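Local coordinates for probable branched-chain amino acid ABC transporter, amino acid binding protein (Thermus thermophilus, PDB 3LKB), which binds valine and probably delivers branched-chain amino acids to an ABC transporter for uptake into the cell, at residues A[122-126]-A[127-131]. The protein carries 2 engineered substitutions. Sequence-based numbering, arbitrary orientation.
Sequences PTTSY and SEQVV. With VAL (valine), chain C.
S125 is the N-cap of helix 126-140, whose first residue, Y126, lines the valine pocket. S125 OG accepts a hydrogen bond from E128 N at 3.1 Å, and the N-H points almost straight at it (172°). A chi1 of 67° turns OG toward this N-H of the first turn. A water accepts from S125 N and donates to E128 OE1, so a second, water-mediated link crosses the same turn. E128 OE2 turns to S375 N and to a salt bridge with R379. The first helical bonds follow, from Q129 N to S125 O at 3.2 Å and from V130 N to Y126 O at 2.9 Å. The extended chain of Q129 runs back over the S125 carbonyl. Its NE2 gives a straight bond to T124 OG1 at 3.1 Å, with the hydroxyl nearly in the amide plane, while its OE1 accepts from H231 N. Both ends of the amide are thus held, which fixes its rotation. The Y126 ring and the amide stand almost perpendicular (88°), with OE1 at the ring edge, 4.0 Å from CD1. With an alanine in place of Q129, T124 OG1 and H231 N would probably lose this donor and acceptor, and a gap would open beside the Y126 ring. The hydroxyl end of that ring reaches the bound valine, though the detailed fit there is doubtful. The turn joins strand 121-123 to helix 126-140. F378 of helix 376-383 covers S125, S127 and E128, and helix 160-170 packs on V130 through A163.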
loop_
_atom_site.group_PDB
_atom_site.type_symbol
_atom_site.label_atom_id
_atom_site.label_comp_id
_atom_site.label_asym_id
_atom_site.label_seq_id
_atom_site.Cartn_x
_atom_site.Cartn_y
_atom_site.Cartn_z
ATOM N N PRO A 122 -3.292 -21.045 -10.547
ATOM C CA PRO A 122 -1.879 -21.382 -10.642
ATOM C C PRO A 122 -1.493 -22.399 -9.589
ATOM O O PRO A 122 -0.635 -23.215 -9.859
ATOM C CB PRO A 122 -1.167 -20.046 -10.368
ATOM C CG PRO A 122 -2.112 -19.030 -10.681
ATOM C CD PRO A 122 -3.470 -19.608 -10.272
ATOM N N THR A 123 -2.145 -22.375 -8.416
ATOM C CA THR A 123 -1.790 -23.327 -7.339
ATOM C C THR A 123 -2.970 -23.949 -6.612
ATOM O O THR A 123 -4.118 -23.682 -6.917
ATOM C CB THR A 123 -0.851 -22.708 -6.258
ATOM O OG1 THR A 123 -1.602 -21.881 -5.349
ATOM C CG2 THR A 123 0.310 -21.928 -6.864
ATOM N N THR A 124 -2.678 -24.754 -5.602
ATOM C CA THR A 124 -3.729 -25.337 -4.768
ATOM C C THR A 124 -4.740 -24.319 -4.240
ATOM O O THR A 124 -4.453 -23.122 -4.146
ATOM C CB THR A 124 -3.142 -26.085 -3.562
ATOM O OG1 THR A 124 -2.364 -25.172 -2.749
ATOM C CG2 THR A 124 -2.300 -27.280 -4.054
ATOM N N SER A 125 -5.929 -24.802 -3.890
ATOM C CA SER A 125 -7.026 -23.926 -3.517
ATOM C C SER A 125 -6.944 -23.658 -2.010
ATOM O O SER A 125 -6.229 -24.385 -1.297
ATOM C CB SER A 125 -8.350 -24.587 -3.885
ATOM O OG SER A 125 -8.595 -25.745 -3.094
ATOM N N TYR A 126 -7.674 -22.640 -1.547
ATOM C CA TYR A 126 -7.812 -22.360 -0.116
ATOM C C TYR A 126 -8.342 -23.583 0.615
ATOM O O TYR A 126 -7.848 -23.923 1.691
ATOM C CB TYR A 126 -8.779 -21.175 0.166
ATOM C CG TYR A 126 -8.382 -19.865 -0.489
ATOM C CD1 TYR A 126 -7.084 -19.413 -0.392
ATOM C CD2 TYR A 126 -9.316 -19.075 -1.216
ATOM C CE1 TYR A 126 -6.705 -18.261 -0.946
ATOM C CE2 TYR A 126 -8.924 -17.901 -1.799
ATOM C CZ TYR A 126 -7.601 -17.517 -1.648
ATOM O OH TYR A 126 -7.076 -16.395 -2.167
ATOM N N SER A 127 -9.356 -24.212 0.038
ATOM C CA SER A 127 -9.924 -25.456 0.583
ATOM C C SER A 127 -8.940 -26.618 0.796
ATOM O O SER A 127 -8.885 -27.185 1.896
ATOM C CB SER A 127 -11.086 -25.933 -0.295
ATOM O OG SER A 127 -12.117 -24.987 -0.203
ATOM N N GLU A 128 -8.165 -26.965 -0.229
ATOM C CA GLU A 128 -7.170 -28.031 -0.069
ATOM C C GLU A 128 -6.185 -27.680 1.052
ATOM O O GLU A 128 -5.862 -28.520 1.884
ATOM C CB GLU A 128 -6.414 -28.293 -1.389
ATOM C CG GLU A 128 -5.518 -29.519 -1.359
ATOM C CD GLU A 128 -5.292 -30.188 -2.710
ATOM O OE1 GLU A 128 -5.568 -29.608 -3.806
ATOM O OE2 GLU A 128 -4.838 -31.338 -2.676
ATOM N N GLN A 129 -5.700 -26.444 1.031
ATOM C CA GLN A 129 -4.799 -25.881 2.039
ATOM C C GLN A 129 -5.385 -26.069 3.420
ATOM O O GLN A 129 -4.743 -26.635 4.289
ATOM C CB GLN A 129 -4.533 -24.357 1.736
ATOM C CG GLN A 129 -3.684 -24.170 0.486
ATOM C CD GLN A 129 -3.676 -22.762 -0.039
ATOM O OE1 GLN A 129 -3.984 -21.793 0.658
ATOM N NE2 GLN A 129 -3.356 -22.643 -1.292
ATOM N N VAL A 130 -6.597 -25.607 3.632
ATOM C CA VAL A 130 -7.231 -25.692 4.907
ATOM C C VAL A 130 -7.483 -27.140 5.369
ATOM O O VAL A 130 -7.189 -27.455 6.473
ATOM C CB VAL A 130 -8.507 -24.810 5.024
ATOM C CG1 VAL A 130 -9.317 -25.208 6.120
ATOM C CG2 VAL A 130 -8.193 -23.440 5.154
ATOM N N VAL A 131 -7.976 -27.989 4.486
ATOM C CA VAL A 131 -8.102 -29.401 4.720
ATOM C C VAL A 131 -6.742 -30.082 4.978
ATOM O O VAL A 131 -6.641 -30.937 5.780
ATOM C CB VAL A 131 -8.890 -30.106 3.569
ATOM C CG1 VAL A 131 -8.927 -31.531 3.712
ATOM C CG2 VAL A 131 -10.209 -29.563 3.417
HETATM N N VAL C . -6.804 -11.915 -1.027
HETATM C CA VAL C . -7.185 -12.965 -2.048
HETATM C C VAL C . -6.818 -12.622 -3.451
HETATM O O VAL C . -5.743 -13.049 -3.808
HETATM C CB VAL C . -8.667 -13.262 -2.092
HETATM C CG1 VAL C . -9.443 -12.135 -2.573
HETATM C CG2 VAL C . -8.861 -14.345 -2.956
HETATM O O HOH W 1 -6.918 -27.369 -4.644
#